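Local structure of chinitase A (Streptomyces coelicolor, 3EBV) at residues 148-152 / 153-157; 204-207 / 208-212. The protein probably hydrolyses internal linkages of chitin, this chain being the family 18 glycoside hydrolase catalytic domain of a longer protein. All blocks are in the same frame, centred on the assembly; numbering follows the deposited sequence.

Interaction 1. Residues 148-152 / 153-157; sequences MAPQT and IDMQS
Gln151 and Asp154 grip each other twice across a tight turn, each giving its backbone N-H to the other. Gln151 N donates to Asp154 OD2 over 3.0 Å with a bent N-H...O angle of 141°, meeting the lone pair of OD2 that faces away from the other carboxylate oxygen. In return Asp154 N reaches Gln151 O at 2.9 Å, from 52° above the carbonyl plane. The carboxylate gets there because Asp154 CG stands beside its own backbone N (chi1 -62°), which folds the side chain back toward the start of the turn. A second i to i+3 bond, Met155 N to Thr152 O at 3.2 Å, follows directly.

OD2 has a further partner: water 1 lies 2.7 Å from Asp154 OD2 and accepts from Gln151 NE2 at 2.9 Å, linking the two side chains outside the backbone pair. Thr152 OG1 is satisfied elsewhere, by Ser183 OG, while Gln179 uses its side-chain NE2 for Ala149 O and its backbone for Pro150. The apolar side is close: the Pro150 ring crosses the bent chain of Met155, modelled as selenomethionine, with Pro150 CG 3.5 Å from Met155 CG, tighter than usual van der Waals contact. Tyr162 also touches Pro150 and Asp154. The turn lies between barrel strand 145-148 and helix 161-168, and Pro150 and Met155 also touch strand 175-179.

Were Asp154 replaced by an alanine, the Gln151 N-H would probably lose its acceptor and water 1 one of its two holds here, so that the head of the turn could open. The carboxylate takes the N-H of the residue three positions earlier, as the second half of a capping box does. OD2 thus meets an amide and a water, so the carboxylate probably acts here mainly as an acceptor closing the turn.

Interaction 2. Residues 204-207 / 208-212; sequences ALAC and IQLEG
Cys207 turns its SG anti to the backbone N (chi1 175°), while Glu211 sets CG beside its own N and then runs extended (chi2 -175°); together these torsions lay sulfur and carboxylate against each other one helical turn apart. The sulfur stands over the flat face of the carboxylate, almost directly above its carbon, with Cys207 SG 3.4 Å from Glu211 CD and both oxygens at similar range. Because SG is joined to Cys189 in a disulfide it has no proton to give, so this is a van der Waals contact and not a hydrogen bond.

The backbone beneath follows alpha-helical spacing. Glu211 N donates to Cys207 O at 2.8 Å, and Leu210 N to Ala206 O at 3.0 Å, in the carbonyl plane. Just before these, Ile208 N donates to Leu205 O at 3.1 Å, from 66° above the carbonyl plane, an i to i+3 bond. Leu205 O has a second partner in water 2 at 2.9 Å, which in turn accepts from Gln209 NE2 at 3.1 Å, so this side chain reaches back along the helix through one bridging water. Ile208 CB lies 3.4 Å from the same Leu205 O. On another side Leu210 CG rests 3.5 Å from Ala206 O, and its methyl CD1 lies loosely beside Ala206 CB.

Beyond the helix, Ala206 and Leu210 meet Leu247 of helix 237-249, whereas Gln209 touches strands 175-179 and 219-224. Helix 199-210 follows the first of these parallel neighbouring strands and precedes the second. That is the helical part of a beta-alpha-beta crossover in a TIM barrel, the fold of family 18 hydrolases, here with its final turn tied by the disulfide to the segment between strands 186-187 and 193-194.

Along the chain interaction 1 comes first, in the connection between strand 145-148 and helix 161-168, and interaction 2 follows at the end of helix 199-210. Between them runs strand 175-179, which side chains from both contacts touch. The two centres lie 11 Å apart, and the sites meet directly: Met155 CE packs 3.7 Å from Gln209 CG, Thr152 CG2 lies 3.9 Å from Leu205 CD2, and Ile208 CG2 approaches Met155 O. The turn after one barrel strand is therefore packed against the helix that follows the next strand, joining successive parts of the family 18 barrel through mainly apolar side-chain contacts.

Interaction 1. Residues 148-152 / 153-157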
HETATM    1  N   MSE A 148      -1.200  -4.997  -0.116  1.00  9.47           N
HETATM    2  CA  MSE A 148      -0.485  -5.250   1.135  1.00 10.08           C
HETATM    3  C   MSE A 148       0.675  -4.283   1.178  1.00  9.45           C
HETATM    4  O   MSE A 148       1.227  -3.966   0.108  1.00 10.81           O
HETATM    5  CB  MSE A 148       0.059  -6.676   1.188  1.00  9.59           C
HETATM    6  CG  MSE A 148      -1.051  -7.728   0.914  1.00 10.71           C
HETATM    7 SE   MSE A 148      -0.311  -9.554   1.059  1.00 18.42          SE
HETATM    8  CE  MSE A 148      -0.694  -9.833   2.957  1.00 16.32           C
ATOM      9  N   ALA A 149       1.018  -3.850   2.388  1.00  9.99           N
ATOM     10  CA  ALA A 149       2.107  -2.874   2.580  1.00  9.60           C
ATOM     11  C   ALA A 149       3.101  -3.423   3.621  1.00 10.13           C
ATOM     12  O   ALA A 149       3.289  -2.874   4.712  1.00 10.47           O
ATOM     13  CB  ALA A 149       1.542  -1.507   3.034  1.00  9.82           C
ATOM     14  N   PRO A 150       3.786  -4.526   3.272  1.00  9.63           N
ATOM     15  CA  PRO A 150       4.806  -5.070   4.184  1.00  8.41           C
ATOM     16  C   PRO A 150       5.928  -4.070   4.450  1.00  8.67           C
ATOM     17  O   PRO A 150       6.164  -3.176   3.627  1.00  9.54           O
ATOM     18  CB  PRO A 150       5.420  -6.231   3.364  1.00  8.93           C
ATOM     19  CG  PRO A 150       5.077  -5.914   1.903  1.00  9.33           C
ATOM     20  CD  PRO A 150       3.712  -5.243   1.971  1.00 10.51           C
ATOM     21  N   GLN A 151       6.594  -4.261   5.588  1.00  8.65           N
ATOM     22  CA  GLN A 151       7.889  -3.627   5.830  1.00  9.16           C
ATOM     23  C   GLN A 151       8.975  -4.458   5.144  1.00  9.96           C
ATOM     24  O   GLN A 151       8.760  -5.620   4.726  1.00  9.80           O
ATOM     25  CB  GLN A 151       8.120  -3.528   7.337  1.00 10.53           C
ATOM     26  CG  GLN A 151       7.167  -2.526   7.976  1.00 11.73           C
ATOM     27  CD  GLN A 151       7.396  -2.449   9.456  1.00 15.94           C
ATOM     28  OE1 GLN A 151       8.216  -1.649   9.922  1.00 17.09           O
ATOM     29  NE2 GLN A 151       6.723  -3.314  10.208  1.00 14.99           N
ATOM     30  N   THR A 152      10.188  -3.879   5.002  1.00  9.69           N
ATOM     31  CA  THR A 152      11.199  -4.593   4.244  1.00  9.51           C
ATOM     32  C   THR A 152      11.542  -5.957   4.868  1.00  9.43           C
ATOM     33  O   THR A 152      11.848  -6.919   4.161  1.00 10.38           O
ATOM     34  CB  THR A 152      12.480  -3.721   4.090  1.00 10.45           C
ATOM     35  OG1 THR A 152      12.934  -3.336   5.395  1.00 11.93           O
ATOM     36  CG2 THR A 152      12.196  -2.541   3.233  1.00 11.01           C
ATOM     37  N   ILE A 153      11.511  -6.034   6.193  1.00 11.28           N
ATOM     38  CA  ILE A 153      11.821  -7.307   6.878  1.00 13.40           C
ATOM     39  C   ILE A 153      10.830  -8.424   6.537  1.00 12.95           C
ATOM     40  O   ILE A 153      11.130  -9.626   6.753  1.00 13.29           O
ATOM     41  CB  ILE A 153      11.838  -7.158   8.412  1.00 13.30           C
ATOM     42  CG1 ILE A 153      10.497  -6.610   8.936  1.00 14.56           C
ATOM     43  CG2 ILE A 153      13.017  -6.292   8.809  1.00 17.62           C
ATOM     44  CD1 ILE A 153      10.414  -6.529  10.459  1.00 19.30           C
ATOM     45  N   ASP A 154       9.675  -8.047   5.978  1.00 11.96           N
ATOM     46  CA  ASP A 154       8.619  -9.024   5.687  1.00 12.27           C
ATOM     47  C   ASP A 154       8.727  -9.651   4.293  1.00 12.24           C
ATOM     48  O   ASP A 154       7.962 -10.586   3.989  1.00 12.52           O
ATOM     49  CB  ASP A 154       7.262  -8.343   5.814  1.00 11.77           C
ATOM     50  CG  ASP A 154       6.985  -7.824   7.220  1.00 11.22           C
ATOM     51  OD1 ASP A 154       7.188  -8.594   8.179  1.00 12.90           O
ATOM     52  OD2 ASP A 154       6.573  -6.654   7.347  1.00 11.95           O
HETATM   53  N   MSE A 155       9.626  -9.137   3.442  1.00 11.21           N
HETATM   54  CA  MSE A 155       9.743  -9.631   2.064  1.00 11.10           C
HETATM   55  C   MSE A 155      11.208  -9.902   1.685  1.00 10.72           C
HETATM   56  O   MSE A 155      11.564  -9.834   0.501  1.00 10.48           O
HETATM   57  CB  MSE A 155       9.166  -8.621   1.064  1.00 11.24           C
HETATM   58  CG  MSE A 155       7.731  -8.125   1.351  1.00 10.51           C
HETATM   59 SE   MSE A 155       6.374  -9.522   1.004  1.00 16.02          SE
HETATM   60  CE  MSE A 155       6.434  -9.510  -0.902  1.00 11.36           C
ATOM     61  N   GLN A 156      12.020 -10.272   2.660  1.00 11.25           N
ATOM     62  CA  GLN A 156      13.432 -10.586   2.408  1.00 12.27           C
ATOM     63  C   GLN A 156      13.616 -11.956   1.762  1.00 13.65           C
ATOM     64  O   GLN A 156      14.629 -12.214   1.134  1.00 14.62           O
ATOM     65  CB  GLN A 156      14.222 -10.473   3.708  1.00 12.23           C
ATOM     66  CG  GLN A 156      14.610  -9.009   4.022  1.00 12.12           C
ATOM     67  CD  GLN A 156      15.750  -8.509   3.118  1.00 11.98           C
ATOM     68  OE1 GLN A 156      15.518  -7.856   2.062  1.00 14.22           O
ATOM     69  NE2 GLN A 156      16.954  -8.761   3.548  1.00 11.27           N
ATOM     70  N   SER A 157      12.608 -12.811   1.897  1.00 14.76           N
ATOM     71  CA  SER A 157      12.575 -14.071   1.153  1.00 15.33           C
ATOM     72  C   SER A 157      11.120 -14.502   1.063  1.00 16.19           C
ATOM     73  O   SER A 157      10.228 -13.928   1.724  1.00 15.60           O
ATOM     74  CB  SER A 157      13.367 -15.176   1.867  1.00 16.26           C
ATOM     75  OG  SER A 157      12.713 -15.649   3.026  1.00 17.02           O
TER
HETATM   76  O   HOH W   1       4.938  -5.264   8.993  1.00 13.95           O

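Interaction 2. Residues 204-207 / 208-212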
ATOM      1  N   ALA A 204      17.001  -3.460  -6.054  1.00  7.68           N
ATOM      2  CA  ALA A 204      17.493  -4.731  -5.556  1.00  7.76           C
ATOM      3  C   ALA A 204      16.518  -5.470  -4.639  1.00  8.15           C
ATOM      4  O   ALA A 204      16.514  -6.714  -4.602  1.00  9.69           O
ATOM      5  CB  ALA A 204      18.867  -4.560  -4.898  1.00  9.23           C
ATOM      6  N   LEU A 205      15.731  -4.712  -3.859  1.00  8.76           N
ATOM      7  CA  LEU A 205      14.729  -5.361  -3.008  1.00  8.31           C
ATOM      8  C   LEU A 205      13.467  -5.686  -3.812  1.00  7.60           C
ATOM      9  O   LEU A 205      12.868  -6.745  -3.561  1.00  8.43           O
ATOM     10  CB  LEU A 205      14.380  -4.463  -1.804  1.00  9.13           C
ATOM     11  CG  LEU A 205      15.333  -4.616  -0.611  1.00  9.16           C
ATOM     12  CD1 LEU A 205      16.779  -4.255  -0.908  1.00 11.87           C
ATOM     13  CD2 LEU A 205      14.820  -3.728   0.539  1.00 10.71           C
ATOM     14  N   ALA A 206      13.047  -4.820  -4.746  1.00  7.98           N
ATOM     15  CA  ALA A 206      11.915  -5.180  -5.629  1.00  8.34           C
ATOM     16  C   ALA A 206      12.227  -6.454  -6.406  1.00  9.20           C
ATOM     17  O   ALA A 206      11.351  -7.302  -6.609  1.00  9.59           O
ATOM     18  CB  ALA A 206      11.577  -4.047  -6.563  1.00  8.46           C
ATOM     19  N   CYS A 207      13.480  -6.616  -6.798  1.00  9.54           N
ATOM     20  CA  CYS A 207      13.918  -7.829  -7.515  1.00 10.12           C
ATOM     21  C   CYS A 207      13.587  -9.117  -6.737  1.00 10.61           C
ATOM     22  O   CYS A 207      13.279 -10.155  -7.338  1.00 10.44           O
ATOM     23  CB  CYS A 207      15.448  -7.684  -7.702  1.00 10.86           C
ATOM     24  SG  CYS A 207      16.277  -9.105  -8.426  1.00 14.70           S
ATOM     25  N   ILE A 208      13.676  -9.097  -5.408  1.00  9.06           N
ATOM     26  CA  ILE A 208      13.393 -10.319  -4.645  1.00  8.88           C
ATOM     27  C   ILE A 208      11.927 -10.733  -4.919  1.00  8.75           C
ATOM     28  O   ILE A 208      11.628 -11.929  -5.056  1.00 10.37           O
ATOM     29  CB  ILE A 208      13.567 -10.093  -3.113  1.00  9.47           C
ATOM     30  CG1 ILE A 208      14.987  -9.639  -2.768  1.00 10.46           C
ATOM     31  CG2 ILE A 208      13.218 -11.351  -2.322  1.00 10.58           C
ATOM     32  CD1 ILE A 208      15.106  -9.164  -1.330  1.00 10.30           C
ATOM     33  N   GLN A 209      11.018  -9.745  -4.961  1.00  8.85           N
ATOM     34  CA  GLN A 209       9.595 -10.035  -5.258  1.00  9.01           C
ATOM     35  C   GLN A 209       9.407 -10.500  -6.703  1.00  9.53           C
ATOM     36  O   GLN A 209       8.684 -11.490  -6.957  1.00 10.32           O
ATOM     37  CB  GLN A 209       8.767  -8.778  -4.981  1.00  8.33           C
ATOM     38  CG  GLN A 209       8.792  -8.428  -3.501  1.00 10.05           C
ATOM     39  CD  GLN A 209       8.188  -7.073  -3.177  1.00  9.26           C
ATOM     40  OE1 GLN A 209       7.216  -6.648  -3.793  1.00 10.26           O
ATOM     41  NE2 GLN A 209       8.786  -6.402  -2.198  1.00 10.59           N
ATOM     42  N   LEU A 210      10.041  -9.790  -7.638  1.00  9.68           N
ATOM     43  CA  LEU A 210       9.890 -10.068  -9.079  1.00 10.36           C
ATOM     44  C   LEU A 210      10.480 -11.417  -9.481  1.00 11.22           C
ATOM     45  O   LEU A 210      10.005 -12.009 -10.466  1.00 12.23           O
ATOM     46  CB  LEU A 210      10.473  -8.939  -9.931  1.00  9.88           C
ATOM     47  CG  LEU A 210       9.814  -7.559  -9.729  1.00 10.74           C
ATOM     48  CD1 LEU A 210      10.759  -6.423 -10.130  1.00 12.30           C
ATOM     49  CD2 LEU A 210       8.483  -7.530 -10.535  1.00 11.40           C
ATOM     50  N   GLU A 211      11.511 -11.854  -8.771  1.00 10.75           N
ATOM     51  CA  GLU A 211      12.126 -13.169  -9.017  1.00 13.25           C
ATOM     52  C   GLU A 211      11.541 -14.248  -8.112  1.00 12.94           C
ATOM     53  O   GLU A 211      11.915 -15.430  -8.254  1.00 15.26           O
ATOM     54  CB  GLU A 211      13.672 -13.095  -8.841  1.00 12.70           C
ATOM     55  CG  GLU A 211      14.337 -12.143  -9.823  1.00 14.42           C
ATOM     56  CD  GLU A 211      15.875 -12.174  -9.732  1.00 16.82           C
ATOM     57  OE1 GLU A 211      16.424 -12.693  -8.713  1.00 18.92           O
ATOM     58  OE2 GLU A 211      16.507 -11.652 -10.697  1.00 20.59           O
ATOM     59  N   GLY A 212      10.645 -13.884  -7.175  1.00 12.38           N
ATOM     60  CA  GLY A 212      10.214 -14.810  -6.159  1.00 12.08           C
ATOM     61  C   GLY A 212       8.763 -15.265  -6.279  1.00 11.73           C
ATOM     62  O   GLY A 212       8.210 -15.773  -5.314  1.00 14.10           O
TER
HETATM   63  O   HOH W   2      11.499  -7.451  -1.116  1.00 10.30           O